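Local structure of toxin coregulated pilin (Vibrio cholerae, 3HRV) at residues N57-L62 against G87-P92; G132-V137 against T186-N191. The protein forms, as the major subunit, the toxin-coregulated pilus, a type IV pilus essential for bacterial aggregation and colonization of the host small intestine. All blocks are in the same frame, centred on the assembly; numbering follows the deposited sequence.

In the fold
Both contacts are largely buried and both reach the antiparallel sheet of the pilin's globular domain, with their centres about 9 Å apart. Contact 1 sets helix 56-68 against an edge strand, 87-93, whereas contact 2 lays the loop after strand 126-131 over strand 185-191, nearer the centre of the domain. Their chemistry differs accordingly. In the first, a helix carbonyl bonds to a strand N-H and a methyl sits on an aromatic face; in the second, the methyl of T186 lies at the edge of a phenylalanine ring, A188 meets that ring obliquely, and the polar link is weak. The two join where the F89 ring packs on the backbone oxygen of F134 and where V137 touches F91, P92 and the backbone of S90.

Contact 1: N57-L62 against G87-P92; sequences NAATQL and GIFSFP
Helix 56-68 of the type IV pilin domain meets an edge strand of the sheet, 87-93, through A59, L62, I88 and F89. The short segments of helix and strand come within 5.4 Å at an angle of 111° between their chain directions, a close approach that suits alanine at the interface. The methyl of A59 stands over the centre of one face of the F89 ring: its CB lies 3.6 Å from the ring centroid and only 14° off the ring normal, a well-formed CH-pi contact. F89 reaches this position although its CB bond points away from the helix, because CG lies beside the backbone N (chi1 -79°) and the ring comes back across the methyl. G87 helps too: a side chain there would be tight against the A59 methyl, and its absence lets the strand come close, with G87 CA 3.7 Å from A59 O.

F89 is hydrogen-bonded through its backbone to A102 of strand 100-108 in the antiparallel sheet, while the neighbouring N-H of I88 points to the helix instead: I88 N donates to A59 O at 3.0 Å, fairly straight but from above the carbonyl plane. The I88 carbonyl receives a CA-H...O contact, its O lying 3.2 Å from A59 CA, and has no conventional hydrogen-bond partner.

L62, almost one turn further along, crosses I88 at about a right angle. Its CD2 lies 3.7 Å from I88 CG2, and the same methyl lies close to the I88 carbonyl oxygen. M40 of helix 24-44 touches both residues, an apolar setting suited to aliphatic side chains.

Contact 2: G132-V137 against T186-N191; sequences GAFAAV and TVAFGN
F134 presents the edge of its ring to T186, rather than a face, where the loop after strand 126-131 folds over strand 185-191 of the pilin's antiparallel sheet. The methyl T186 CG2 lies in the plane of the ring, 3.6 Å from F134 CD1 and equally close to CE1, and the two side chains run past each other in opposite directions. F134 CG is placed beside the backbone N (chi1 -69°), which carries the ring from the loop in over the strand even though its CB bond does not itself point there.

Two residues further along the strand, A188 meets the far end of the same ring obliquely, its CB 3.6 Å from F134 CZ. Its small methyl suits a position where the phenylalanine comes close to the strand. T186 and A188 both turn their CB atoms toward the loop, while V187 between them points away, to the opposite side of the sheet, where it packs on C113 and V117 of helix 110-120. L140 and F89, with T104, also pack around the F134 side chain.

Threonine serves two purposes at this spot: its methyl packs on the ring while its hydroxyl faces the loop backbone. G132, at the start of the loop, has phi 101°, at which a side chain would run into the carbonyl oxygen of the preceding residue; glycine avoids this, and it is still linked to P184 by backbone hydrogen bonding. Its carbonyl oxygen lies 3.0 Å from T186 OG1, a weak hydrogen bond at most, and A133 CA passes 3.4 Å from the same hydroxyl oxygen.

Contact 1: N57-L62 against G87-P92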
ATOM      1  N   ASN A  57      -6.208  -8.615 -11.065  1.00 25.52           N
ATOM      2  CA  ASN A  57      -6.150  -8.201 -12.460  1.00 24.34           C
ATOM      3  C   ASN A  57      -6.750  -6.806 -12.625  1.00 22.40           C
ATOM      4  O   ASN A  57      -6.190  -5.960 -13.321  1.00 21.92           O
ATOM      5  CB  ASN A  57      -6.889  -9.215 -13.340  1.00 28.22           C
ATOM      6  CG  ASN A  57      -5.969 -10.284 -13.894  1.00 32.33           C
ATOM      7  OD1 ASN A  57      -4.805 -10.382 -13.503  1.00 34.07           O
ATOM      8  ND2 ASN A  57      -6.493 -11.104 -14.801  1.00 34.41           N
ATOM      9  N   ALA A  58      -7.954  -6.555 -12.037  1.00 20.54           N
ATOM     10  CA  ALA A  58      -8.615  -5.256 -12.110  1.00 19.52           C
ATOM     11  C   ALA A  58      -7.732  -4.187 -11.480  1.00 19.02           C
ATOM     12  O   ALA A  58      -7.691  -3.050 -11.948  1.00 18.37           O
ATOM     13  CB  ALA A  58      -9.960  -5.310 -11.392  1.00 20.74           C
ATOM     14  N   ALA A  59      -6.955  -4.569 -10.350  1.00 17.89           N
ATOM     15  CA  ALA A  59      -6.076  -3.633  -9.657  1.00 15.89           C
ATOM     16  C   ALA A  59      -4.898  -3.228 -10.539  1.00 16.06           C
ATOM     17  O   ALA A  59      -4.480  -2.068 -10.540  1.00 15.46           O
ATOM     18  CB  ALA A  59      -5.575  -4.256  -8.353  1.00 17.02           C
ATOM     19  N   THR A  60      -4.263  -4.120 -11.286  1.00 16.88           N
ATOM     20  CA  THR A  60      -3.126  -3.821 -12.143  1.00 16.58           C
ATOM     21  C   THR A  60      -3.620  -3.113 -13.401  1.00 17.28           C
ATOM     22  O   THR A  60      -2.983  -2.176 -13.886  1.00 16.97           O
ATOM     23  CB  THR A  60      -2.378  -5.110 -12.532  1.00 19.58           C
ATOM     24  OG1 THR A  60      -3.279  -5.980 -13.226  1.00 23.16           O
ATOM     25  CG2 THR A  60      -1.843  -5.820 -11.295  1.00 19.69           C
ATOM     26  N   GLN A  61      -4.928  -3.370 -13.833  1.00 16.90           N
ATOM     27  CA  GLN A  61      -5.504  -2.623 -14.944  1.00 17.78           C
ATOM     28  C   GLN A  61      -5.716  -1.159 -14.566  1.00 17.07           C
ATOM     29  O   GLN A  61      -5.527  -0.266 -15.389  1.00 17.65           O
ATOM     30  CB  GLN A  61      -6.835  -3.245 -15.362  1.00 18.78           C
ATOM     31  CG  GLN A  61      -6.694  -4.411 -16.327  1.00 22.18           C
ATOM     32  CD  GLN A  61      -7.731  -5.483 -16.077  0.50 22.30           C
ATOM     33  OE1 GLN A  61      -8.774  -5.227 -15.476  0.50 24.17           O
ATOM     34  NE2 GLN A  61      -7.449  -6.693 -16.537  0.50 24.09           N
ATOM     35  N   LEU A  62      -6.115  -0.911 -13.322  1.00 16.43           N
ATOM     36  CA  LEU A  62      -6.330   0.459 -12.876  1.00 14.53           C
ATOM     37  C   LEU A  62      -5.005   1.216 -12.908  1.00 14.49           C
ATOM     38  O   LEU A  62      -4.942   2.359 -13.366  1.00 15.15           O
ATOM     39  CB  LEU A  62      -6.927   0.469 -11.464  1.00 15.47           C
ATOM     40  CG  LEU A  62      -7.143   1.830 -10.792  1.00 14.70           C
ATOM     41  CD1 LEU A  62      -7.927   2.763 -11.711  1.00 16.05           C
ATOM     42  CD2 LEU A  62      -7.888   1.613  -9.479  1.00 16.10           C
ATOM     43  N   GLY A  87      -0.367  -2.789  -8.055  1.00 19.48           N
ATOM     44  CA  GLY A  87      -1.804  -2.884  -8.191  1.00 19.67           C
ATOM     45  C   GLY A  87      -2.447  -1.778  -7.382  1.00 17.31           C
ATOM     46  O   GLY A  87      -1.849  -1.281  -6.429  1.00 19.29           O
ATOM     47  N   ILE A  88      -3.644  -1.364  -7.777  1.00 15.15           N
ATOM     48  CA  ILE A  88      -4.363  -0.341  -7.032  1.00 15.62           C
ATOM     49  C   ILE A  88      -5.743  -0.908  -6.745  1.00 15.29           C
ATOM     50  O   ILE A  88      -6.528  -1.145  -7.665  1.00 16.15           O
ATOM     51  CB  ILE A  88      -4.509   0.976  -7.824  1.00 15.46           C
ATOM     52  CG1 ILE A  88      -3.124   1.510  -8.206  1.00 17.47           C
ATOM     53  CG2 ILE A  88      -5.246   2.014  -6.972  1.00 15.82           C
ATOM     54  CD1 ILE A  88      -3.169   2.741  -9.085  1.00 16.78           C
ATOM     55  N   PHE A  89      -6.014  -1.152  -5.467  1.00 15.65           N
ATOM     56  CA  PHE A  89      -7.292  -1.698  -5.031  1.00 16.76           C
ATOM     57  C   PHE A  89      -8.150  -0.641  -4.366  1.00 16.06           C
ATOM     58  O   PHE A  89      -7.664   0.151  -3.561  1.00 17.87           O
ATOM     59  CB  PHE A  89      -7.103  -2.809  -3.994  1.00 18.48           C
ATOM     60  CG  PHE A  89      -6.712  -4.139  -4.564  1.00 19.44           C
ATOM     61  CD1 PHE A  89      -5.373  -4.475  -4.729  1.00 21.71           C
ATOM     62  CD2 PHE A  89      -7.685  -5.074  -4.894  1.00 21.90           C
ATOM     63  CE1 PHE A  89      -5.010  -5.731  -5.215  1.00 21.15           C
ATOM     64  CE2 PHE A  89      -7.333  -6.330  -5.379  1.00 23.40           C
ATOM     65  CZ  PHE A  89      -5.994  -6.660  -5.538  1.00 21.10           C
ATOM     66  N   SER A  90      -9.432  -0.634  -4.698  1.00 16.01           N
ATOM     67  CA  SER A  90     -10.350   0.281  -4.050  1.00 15.26           C
ATOM     68  C   SER A  90     -10.959  -0.597  -2.962  1.00 16.42           C
ATOM     69  O   SER A  90     -11.286  -1.757  -3.216  1.00 17.68           O
ATOM     70  CB  SER A  90     -11.434   0.738  -5.025  0.65 12.89           C
ATOM     71  OG  SER A  90     -10.936   1.720  -5.912  0.65 13.82           O
ATOM     72  N   PHE A  91     -11.070  -0.082  -1.742  1.00 15.30           N
ATOM     73  CA  PHE A  91     -11.658  -0.885  -0.679  1.00 17.07           C
ATOM     74  C   PHE A  91     -12.533  -0.049   0.249  1.00 17.85           C
ATOM     75  O   PHE A  91     -12.572   1.174   0.145  1.00 16.74           O
ATOM     76  CB  PHE A  91     -10.572  -1.694   0.073  1.00 15.56           C
ATOM     77  CG  PHE A  91      -9.626  -0.878   0.912  1.00 15.36           C
ATOM     78  CD1 PHE A  91      -9.529  -1.119   2.281  1.00 17.01           C
ATOM     79  CD2 PHE A  91      -8.779   0.068   0.341  1.00 15.95           C
ATOM     80  CE1 PHE A  91      -8.605  -0.437   3.069  1.00 18.24           C
ATOM     81  CE2 PHE A  91      -7.850   0.756   1.124  1.00 16.84           C
ATOM     82  CZ  PHE A  91      -7.763   0.501   2.491  1.00 15.72           C
ATOM     83  N   PRO A  92     -13.270  -0.699   1.159  1.00 19.37           N
ATOM     84  CA  PRO A  92     -14.142   0.053   2.062  1.00 19.90           C
ATOM     85  C   PRO A  92     -13.530   0.911   3.155  1.00 20.39           C
ATOM     86  O   PRO A  92     -12.403   0.693   3.593  1.00 19.69           O
ATOM     87  CB  PRO A  92     -15.053  -1.031   2.633  1.00 21.32           C
ATOM     88  CG  PRO A  92     -14.170  -2.212   2.679  1.00 23.14           C
ATOM     89  CD  PRO A  92     -13.427  -2.150   1.363  1.00 20.45           C
TER

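Contact 2: G132-V137 against T186-N191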
ATOM      1  N   GLY A 132       2.309 -12.817   0.529  1.00 20.39           N
ATOM      2  CA  GLY A 132       1.647 -13.150  -0.716  1.00 22.77           C
ATOM      3  C   GLY A 132       0.859 -11.938  -1.168  1.00 23.57           C
ATOM      4  O   GLY A 132       0.770 -10.942  -0.445  1.00 25.24           O
ATOM      5  N   ALA A 133       0.269 -12.016  -2.354  1.00 24.94           N
ATOM      6  CA  ALA A 133      -0.487 -10.895  -2.893  1.00 23.70           C
ATOM      7  C   ALA A 133      -1.919 -10.798  -2.376  1.00 23.52           C
ATOM      8  O   ALA A 133      -2.475 -11.764  -1.855  1.00 23.74           O
ATOM      9  CB  ALA A 133      -0.498 -10.973  -4.415  1.00 26.10           C
ATOM     10  N   PHE A 134      -2.501  -9.611  -2.509  1.00 23.07           N
ATOM     11  CA  PHE A 134      -3.882  -9.396  -2.109  1.00 22.15           C
ATOM     12  C   PHE A 134      -4.684  -9.870  -3.314  1.00 24.27           C
ATOM     13  O   PHE A 134      -4.554  -9.322  -4.410  1.00 25.62           O
ATOM     14  CB  PHE A 134      -4.153  -7.912  -1.837  1.00 21.39           C
ATOM     15  CG  PHE A 134      -3.459  -7.383  -0.611  1.00 19.53           C
ATOM     16  CD1 PHE A 134      -2.135  -6.957  -0.667  1.00 19.41           C
ATOM     17  CD2 PHE A 134      -4.126  -7.339   0.610  1.00 19.20           C
ATOM     18  CE1 PHE A 134      -1.485  -6.495   0.478  1.00 18.87           C
ATOM     19  CE2 PHE A 134      -3.488  -6.882   1.757  1.00 19.97           C
ATOM     20  CZ  PHE A 134      -2.162  -6.457   1.692  1.00 20.08           C
ATOM     21  N   ALA A 135      -5.495 -10.903  -3.112  1.00 24.84           N
ATOM     22  CA  ALA A 135      -6.286 -11.473  -4.196  1.00 25.22           C
ATOM     23  C   ALA A 135      -7.710 -10.939  -4.266  1.00 25.16           C
ATOM     24  O   ALA A 135      -8.333 -10.956  -5.329  1.00 27.32           O
ATOM     25  CB  ALA A 135      -6.312 -12.991  -4.066  1.00 25.98           C
ATOM     26  N   ALA A 136      -8.226 -10.473  -3.135  1.00 25.45           N
ATOM     27  CA  ALA A 136      -9.583  -9.949  -3.087  1.00 24.01           C
ATOM     28  C   ALA A 136      -9.667  -8.734  -2.181  1.00 23.46           C
ATOM     29  O   ALA A 136      -8.865  -8.577  -1.261  1.00 23.56           O
ATOM     30  CB  ALA A 136     -10.541 -11.027  -2.593  1.00 24.93           C
ATOM     31  N   VAL A 137     -10.649  -7.880  -2.444  1.00 22.28           N
ATOM     32  CA  VAL A 137     -10.853  -6.679  -1.648  1.00 23.84           C
ATOM     33  C   VAL A 137     -10.894  -7.015  -0.159  1.00 23.03           C
ATOM     34  O   VAL A 137     -10.371  -6.272   0.668  1.00 23.29           O
ATOM     35  CB  VAL A 137     -12.174  -5.978  -2.038  1.00 25.23           C
ATOM     36  CG1 VAL A 137     -12.417  -4.775  -1.141  1.00 25.90           C
ATOM     37  CG2 VAL A 137     -12.118  -5.550  -3.495  1.00 26.75           C
ATOM     38  N   THR A 186       3.751  -8.464   0.333  1.00 17.13           N
ATOM     39  CA  THR A 186       3.075  -7.453  -0.458  1.00 16.73           C
ATOM     40  C   THR A 186       2.601  -6.441   0.563  1.00 17.78           C
ATOM     41  O   THR A 186       1.961  -6.801   1.548  1.00 17.67           O
ATOM     42  CB  THR A 186       1.844  -7.995  -1.207  1.00 18.30           C
ATOM     43  OG1 THR A 186       2.244  -9.009  -2.136  1.00 20.92           O
ATOM     44  CG2 THR A 186       1.168  -6.864  -1.979  1.00 20.74           C
ATOM     45  N   VAL A 187       2.936  -5.179   0.345  1.00 15.79           N
ATOM     46  CA  VAL A 187       2.509  -4.141   1.263  1.00 16.56           C
ATOM     47  C   VAL A 187       1.475  -3.273   0.570  1.00 16.44           C
ATOM     48  O   VAL A 187       1.670  -2.830  -0.563  1.00 15.57           O
ATOM     49  CB  VAL A 187       3.684  -3.255   1.717  1.00 16.77           C
ATOM     50  CG1 VAL A 187       3.187  -2.199   2.695  1.00 16.08           C
ATOM     51  CG2 VAL A 187       4.760  -4.114   2.367  1.00 17.02           C
ATOM     52  N   ALA A 188       0.356  -3.059   1.249  1.00 14.68           N
ATOM     53  CA  ALA A 188      -0.711  -2.233   0.713  1.00 15.81           C
ATOM     54  C   ALA A 188      -0.641  -0.881   1.406  1.00 15.66           C
ATOM     55  O   ALA A 188      -0.794  -0.793   2.625  1.00 16.79           O
ATOM     56  CB  ALA A 188      -2.061  -2.888   0.975  1.00 16.76           C
ATOM     57  N   PHE A 189      -0.376   0.166   0.631  1.00 15.10           N
ATOM     58  CA  PHE A 189      -0.297   1.519   1.160  1.00 14.55           C
ATOM     59  C   PHE A 189      -1.608   2.191   0.792  1.00 14.64           C
ATOM     60  O   PHE A 189      -1.899   2.405  -0.386  1.00 16.57           O
ATOM     61  CB  PHE A 189       0.890   2.262   0.542  1.00 14.08           C
ATOM     62  CG  PHE A 189       2.223   1.667   0.898  1.00 16.43           C
ATOM     63  CD1 PHE A 189       2.824   0.720   0.073  1.00 16.60           C
ATOM     64  CD2 PHE A 189       2.866   2.034   2.076  1.00 17.26           C
ATOM     65  CE1 PHE A 189       4.051   0.147   0.415  1.00 18.57           C
ATOM     66  CE2 PHE A 189       4.091   1.469   2.432  1.00 19.80           C
ATOM     67  CZ  PHE A 189       4.683   0.523   1.598  1.00 17.93           C
ATOM     68  N   GLY A 190      -2.410   2.509   1.799  1.00 14.50           N
ATOM     69  CA  GLY A 190      -3.700   3.099   1.511  1.00 15.95           C
ATOM     70  C   GLY A 190      -3.926   4.534   1.920  1.00 14.32           C
ATOM     71  O   GLY A 190      -3.287   5.059   2.835  1.00 14.90           O
ATOM     72  N   ASN A 191      -4.851   5.166   1.210  1.00 14.11           N
ATOM     73  CA  ASN A 191      -5.232   6.538   1.488  1.00 15.54           C
ATOM     74  C   ASN A 191      -6.710   6.669   1.133  1.00 16.01           C
ATOM     75  O   ASN A 191      -7.308   5.743   0.576  1.00 15.88           O
ATOM     76  CB  ASN A 191      -4.401   7.517   0.658  1.00 17.33           C
ATOM     77  CG  ASN A 191      -4.238   8.857   1.345  1.00 18.95           C
ATOM     78  OD1 ASN A 191      -4.984   9.185   2.265  1.00 18.55           O
ATOM     79  ND2 ASN A 191      -3.262   9.640   0.898  1.00 21.13           N
TER